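Local coordinates for IRMA (Escherichia coli CFT073, PDB 5EK5), which is a secreted, virulence-associated protein with a fibronectin-like fold that probably mimics interleukin receptors, though its precise function is not established, at residues R12-I17 against Q27-N32; Q47-Y52 against V87-I92. All blocks are in the same frame, centred on the assembly; numbering follows the deposited sequence.

Contact 1 (12-17 with 27-32) belongs to the hairpin of strands 9-19 and 23-31, in one sheet of the fibronectin-like sandwich; contact 2 (47-52 with 87-92) pairs strands 42-49 and 89-99 in the other sheet. The chain passes directly from strand 23-31 to strand 42-49, and all of contact 1 precedes contact 2. Their centres lie about 15 Å apart. They meet through the Phe28 ring, whose CE2 is 4.1 Å from OG1 of Thr90. Each is an antiparallel pairing disturbed by a beta bulge, and each touches the second subunit, around Tyr116 and Leu119 for contact 1 and along residues 119-123 for contact 2.

Contact 1 of 2, residues R12-I17 against Q27-N32; sequences RNTDTI and QFRLDN
Asn13 lies opposite Phe28 as a non-hydrogen-bonded antiparallel pair, and its side chain bridges a beta bulge. Its CB packs against the Phe28 ring, 3.8 Å from CE2. From there CG turns anti to the backbone N (chi1 169°), which carries the amide along the strand toward Gln27 and Asp15. ND2, held over one face of the Phe28 ring, donates to Gln27 O at 2.9 Å and to Asp15 O at 3.0 Å. It meets both carbonyls from above their planes; Thr14 N approaches Gln27 O from the opposite face, and Gln27 N does likewise at Asp15 O. Two main-chain oxygens at the register shift are thus each gripped by two donors. The amide's other end, OD1, accepts from Tyr116 OH and Leu119 N of the second subunit.

Beside the bulge, Thr14 OG1 touches Gln27 CG at 3.4 Å, and Thr14 CG2 reaches Arg29 CB at 3.7 Å. The Arg12 and Arg29 side chains run alongside each other with guanidinium planes 78° apart; their like charges come close, NH2 of Arg12 lying 3.4 Å from NH1 of Arg29.

This is the hairpin of strands 9-19 and 23-31. Strand 74-82 pairs with the far edge of 23-31, strand 111-113 runs parallel to 9-19, and Phe28 packs on Met61 of strand 55-63.

Contact 2 of 2, residues Q47-Y52 against V87-I92; sequences QLKDKY and VATTEI
Gln47 and Glu91 exchange two backbone hydrogen bonds, Lys49 N donates to Thr89 O, and the strand segments 47-49 and 89-92 run antiparallel at 156° with their axes 4.7 Å apart. At Lys49 the pairing becomes uneven. Its carbonyl oxygen takes Ala88 N at 2.9 Å and Thr89 N at 3.3 Å, the second from above the carbonyl plane, so Ala88 and Thr89 together face the single residue Lys49: a classic beta bulge. On the face bearing Lys49, Thr89 and Glu91, the lysine chain, straight from CG to NZ (chi2 179°), runs across Thr89, whose OG1 lies 3.4 Å from Lys49 CB. It continues toward Glu91 and ends in a salt bridge at long range, Lys49 NZ to Glu91 OE1 3.5 Å.

The pairing joins the two central strands of an antiparallel sheet, flanked by strands 55-63 and 102-105, in the fibronectin-like sandwich. Thr89, Thr90 and Glu91 also pair in parallel with a strand of the second subunit, continuing the sheet across the dimer interface, and Thr122 OG1 of that subunit is hydrogen-bonded to Glu91 OE1, which probably helps fix the carboxylate's rotation.

The opposite face turns inward. Leu48 and Thr90 point the same way as neighbours, Leu48 CG 3.9 Å from Thr90 CG2, while Leu48 CD2 meets Val87 CG2 at 3.9 Å. From the other sheet, Leu79 and Thr81 touch Leu48 and Tyr26 touches Val87. At the bulge itself, the Ala88 methyl packs against Lys51, with Ala88 CB 3.6 Å from Lys51 N; the intervening Asp50 is hydrogen-bonded through OD2 to Gln54 NE2.

Contact 1 of 2, residues R12-I17 against Q27-N32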
# COMPACT_ATOMS: atom_id res chain seq x y z
N ARG B 12 -5.96 3.48 1.01
CA ARG B 12 -5.75 2.12 0.52
C ARG B 12 -6.25 1.11 1.54
O ARG B 12 -6.30 1.39 2.74
CB ARG B 12 -4.27 1.89 0.21
CG ARG B 12 -3.35 1.95 1.42
CD ARG B 12 -1.88 1.86 0.99
NE ARG B 12 -0.97 1.81 2.13
CZ ARG B 12 -0.51 0.70 2.68
NH1 ARG B 12 -0.87 -0.49 2.20
NH2 ARG B 12 0.32 0.76 3.71
N ASN B 13 -6.61 -0.07 1.05
CA ASN B 13 -7.05 -1.15 1.90
C ASN B 13 -5.84 -1.95 2.39
O ASN B 13 -5.03 -2.41 1.59
CB ASN B 13 -8.02 -2.05 1.15
CG ASN B 13 -8.30 -3.34 1.88
OD1 ASN B 13 -8.08 -4.43 1.35
ND2 ASN B 13 -8.81 -3.23 3.10
N THR B 14 -5.72 -2.09 3.70
CA THR B 14 -4.52 -2.67 4.30
C THR B 14 -4.75 -4.04 4.94
O THR B 14 -3.79 -4.76 5.20
CB THR B 14 -3.94 -1.74 5.38
OG1 THR B 14 -4.95 -1.42 6.34
CG2 THR B 14 -3.39 -0.47 4.75
N ASP B 15 -6.01 -4.41 5.13
CA ASP B 15 -6.33 -5.69 5.74
C ASP B 15 -7.81 -6.02 5.70
O ASP B 15 -8.65 -5.15 5.46
CB ASP B 15 -5.86 -5.70 7.21
CG ASP B 15 -5.66 -7.10 7.76
OD1 ASP B 15 -6.00 -8.08 7.07
OD2 ASP B 15 -5.16 -7.22 8.91
N THR B 16 -8.11 -7.29 5.93
CA THR B 16 -9.48 -7.77 6.05
C THR B 16 -9.56 -8.59 7.32
O THR B 16 -8.80 -9.54 7.49
CB THR B 16 -9.91 -8.62 4.84
OG1 THR B 16 -10.06 -7.79 3.69
CG2 THR B 16 -11.23 -9.33 5.13
N ILE B 17 -10.47 -8.22 8.22
CA ILE B 17 -10.55 -8.91 9.49
C ILE B 17 -11.85 -9.67 9.61
O ILE B 17 -12.93 -9.09 9.49
CB ILE B 17 -10.43 -7.93 10.68
CG1 ILE B 17 -9.11 -7.15 10.60
CG2 ILE B 17 -10.53 -8.67 12.00
CD1 ILE B 17 -9.15 -5.83 11.34
N GLN B 27 -10.10 -2.87 6.54
CA GLN B 27 -9.34 -1.79 7.16
C GLN B 27 -8.73 -0.89 6.10
O GLN B 27 -8.06 -1.36 5.18
CB GLN B 27 -8.24 -2.36 8.05
CG GLN B 27 -7.39 -1.33 8.77
CD GLN B 27 -6.36 -1.97 9.68
OE1 GLN B 27 -6.38 -3.18 9.90
NE2 GLN B 27 -5.46 -1.16 10.22
N PHE B 28 -8.96 0.41 6.23
CA PHE B 28 -8.38 1.37 5.31
C PHE B 28 -7.45 2.30 6.06
O PHE B 28 -7.79 2.82 7.13
CB PHE B 28 -9.48 2.15 4.58
CG PHE B 28 -10.34 1.31 3.68
CD1 PHE B 28 -11.40 0.59 4.19
CD2 PHE B 28 -10.06 1.23 2.32
CE1 PHE B 28 -12.19 -0.18 3.36
CE2 PHE B 28 -10.85 0.45 1.49
CZ PHE B 28 -11.91 -0.26 2.01
N ARG B 29 -6.27 2.51 5.50
CA ARG B 29 -5.35 3.51 6.03
C ARG B 29 -5.47 4.80 5.22
O ARG B 29 -5.39 4.78 3.99
CB ARG B 29 -3.92 3.01 6.03
CG ARG B 29 -2.94 4.02 6.62
CD ARG B 29 -1.54 3.46 6.61
NE ARG B 29 -1.43 2.30 7.49
CZ ARG B 29 -0.34 1.55 7.60
NH1 ARG B 29 0.75 1.84 6.91
NH2 ARG B 29 -0.33 0.51 8.42
N LEU B 30 -5.66 5.91 5.92
CA LEU B 30 -5.72 7.21 5.27
C LEU B 30 -4.46 7.97 5.65
O LEU B 30 -4.05 7.96 6.80
CB LEU B 30 -6.98 7.98 5.67
CG LEU B 30 -8.31 7.62 5.00
CD1 LEU B 30 -8.76 6.22 5.41
CD2 LEU B 30 -9.39 8.64 5.33
N ASP B 31 -3.86 8.64 4.67
CA ASP B 31 -2.56 9.28 4.87
C ASP B 31 -2.51 10.62 4.16
O ASP B 31 -2.80 10.72 2.97
CB ASP B 31 -1.45 8.35 4.36
CG ASP B 31 -0.06 8.84 4.73
OD1 ASP B 31 0.10 10.00 5.16
OD2 ASP B 31 0.89 8.04 4.58
N ASN B 32 -2.14 11.67 4.89
CA ASN B 32 -2.03 12.99 4.30
C ASN B 32 -0.64 13.31 3.74
O ASN B 32 -0.32 14.46 3.43
CB ASN B 32 -2.47 14.05 5.32
CG ASN B 32 -1.40 14.35 6.37
OD1 ASN B 32 -0.49 13.55 6.61
ND2 ASN B 32 -1.54 15.50 7.01

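Contact 2 of 2, residues Q47-Y52 against V87-I92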
# COMPACT_ATOMS: atom_id res chain seq x y z
N GLN B 47 -19.42 2.15 -2.26
CA GLN B 47 -20.08 1.02 -2.93
C GLN B 47 -19.14 -0.18 -3.00
O GLN B 47 -18.06 -0.09 -3.59
CB GLN B 47 -20.53 1.40 -4.34
CG GLN B 47 -21.84 2.15 -4.42
CD GLN B 47 -22.22 2.48 -5.86
OE1 GLN B 47 -21.36 2.53 -6.74
NE2 GLN B 47 -23.51 2.70 -6.09
N LEU B 48 -19.55 -1.29 -2.42
CA LEU B 48 -18.78 -2.53 -2.52
C LEU B 48 -19.21 -3.28 -3.77
O LEU B 48 -20.40 -3.50 -3.99
CB LEU B 48 -18.93 -3.40 -1.27
CG LEU B 48 -18.19 -2.98 0.00
CD1 LEU B 48 -18.62 -1.61 0.50
CD2 LEU B 48 -18.36 -4.02 1.09
N LYS B 49 -18.24 -3.69 -4.58
CA LYS B 49 -18.53 -4.26 -5.88
C LYS B 49 -17.87 -5.62 -6.03
O LYS B 49 -16.82 -5.87 -5.43
CB LYS B 49 -18.05 -3.32 -6.98
CG LYS B 49 -18.77 -1.98 -7.00
CD LYS B 49 -18.23 -1.07 -8.09
CE LYS B 49 -19.06 0.20 -8.19
NZ LYS B 49 -18.70 1.00 -9.39
N ASP B 50 -18.47 -6.51 -6.82
CA ASP B 50 -17.82 -7.77 -7.14
C ASP B 50 -16.77 -7.55 -8.23
O ASP B 50 -16.52 -6.41 -8.63
CB ASP B 50 -18.84 -8.85 -7.53
CG ASP B 50 -19.67 -8.48 -8.76
OD1 ASP B 50 -19.21 -7.69 -9.61
OD2 ASP B 50 -20.81 -8.98 -8.86
N LYS B 51 -16.17 -8.63 -8.72
CA LYS B 51 -15.09 -8.51 -9.70
C LYS B 51 -15.62 -8.06 -11.06
O LYS B 51 -14.86 -7.54 -11.88
CB LYS B 51 -14.34 -9.83 -9.84
CG LYS B 51 -15.21 -11.01 -10.27
CD LYS B 51 -14.37 -12.27 -10.40
CE LYS B 51 -15.21 -13.52 -10.23
NZ LYS B 51 -14.42 -14.75 -10.52
N TYR B 52 -16.91 -8.27 -11.29
CA TYR B 52 -17.54 -7.89 -12.54
C TYR B 52 -17.92 -6.41 -12.55
O TYR B 52 -18.23 -5.84 -13.60
CB TYR B 52 -18.77 -8.76 -12.79
CG TYR B 52 -18.44 -10.23 -12.86
CD1 TYR B 52 -17.37 -10.68 -13.63
CD2 TYR B 52 -19.17 -11.17 -12.15
CE1 TYR B 52 -17.05 -12.02 -13.69
CE2 TYR B 52 -18.85 -12.51 -12.21
CZ TYR B 52 -17.79 -12.93 -12.98
OH TYR B 52 -17.47 -14.27 -13.04
N VAL B 87 -16.49 -9.42 -2.39
CA VAL B 87 -16.03 -8.05 -2.64
C VAL B 87 -14.65 -7.97 -3.28
O VAL B 87 -13.67 -8.49 -2.74
CB VAL B 87 -15.99 -7.24 -1.33
CG1 VAL B 87 -15.67 -5.77 -1.62
CG2 VAL B 87 -17.29 -7.40 -0.56
N ALA B 88 -14.57 -7.31 -4.43
CA ALA B 88 -13.31 -7.16 -5.14
C ALA B 88 -12.83 -5.70 -5.15
O ALA B 88 -11.63 -5.43 -5.04
CB ALA B 88 -13.43 -7.68 -6.57
N THR B 89 -13.76 -4.77 -5.29
CA THR B 89 -13.42 -3.35 -5.32
C THR B 89 -14.42 -2.52 -4.52
O THR B 89 -15.52 -2.97 -4.22
CB THR B 89 -13.37 -2.77 -6.77
OG1 THR B 89 -14.70 -2.62 -7.28
CG2 THR B 89 -12.57 -3.68 -7.71
N THR B 90 -14.01 -1.30 -4.17
CA THR B 90 -14.90 -0.34 -3.52
C THR B 90 -14.78 1.01 -4.22
O THR B 90 -13.70 1.40 -4.64
CB THR B 90 -14.58 -0.17 -2.01
OG1 THR B 90 -13.22 0.28 -1.85
CG2 THR B 90 -14.77 -1.47 -1.26
N GLU B 91 -15.90 1.71 -4.34
CA GLU B 91 -15.87 3.03 -4.95
C GLU B 91 -16.40 4.09 -3.99
O GLU B 91 -17.51 3.97 -3.47
CB GLU B 91 -16.69 3.05 -6.25
CG GLU B 91 -16.83 4.43 -6.87
CD GLU B 91 -17.27 4.38 -8.32
OE1 GLU B 91 -16.55 3.76 -9.14
OE2 GLU B 91 -18.33 4.95 -8.65
N ILE B 92 -15.59 5.11 -3.75
CA ILE B 92 -15.98 6.22 -2.90
C ILE B 92 -16.93 7.11 -3.68
O ILE B 92 -16.56 7.65 -4.72
CB ILE B 92 -14.77 7.03 -2.41
CG1 ILE B 92 -13.76 6.12 -1.71
CG2 ILE B 92 -15.22 8.16 -1.50
CD1 ILE B 92 -12.46 6.81 -1.35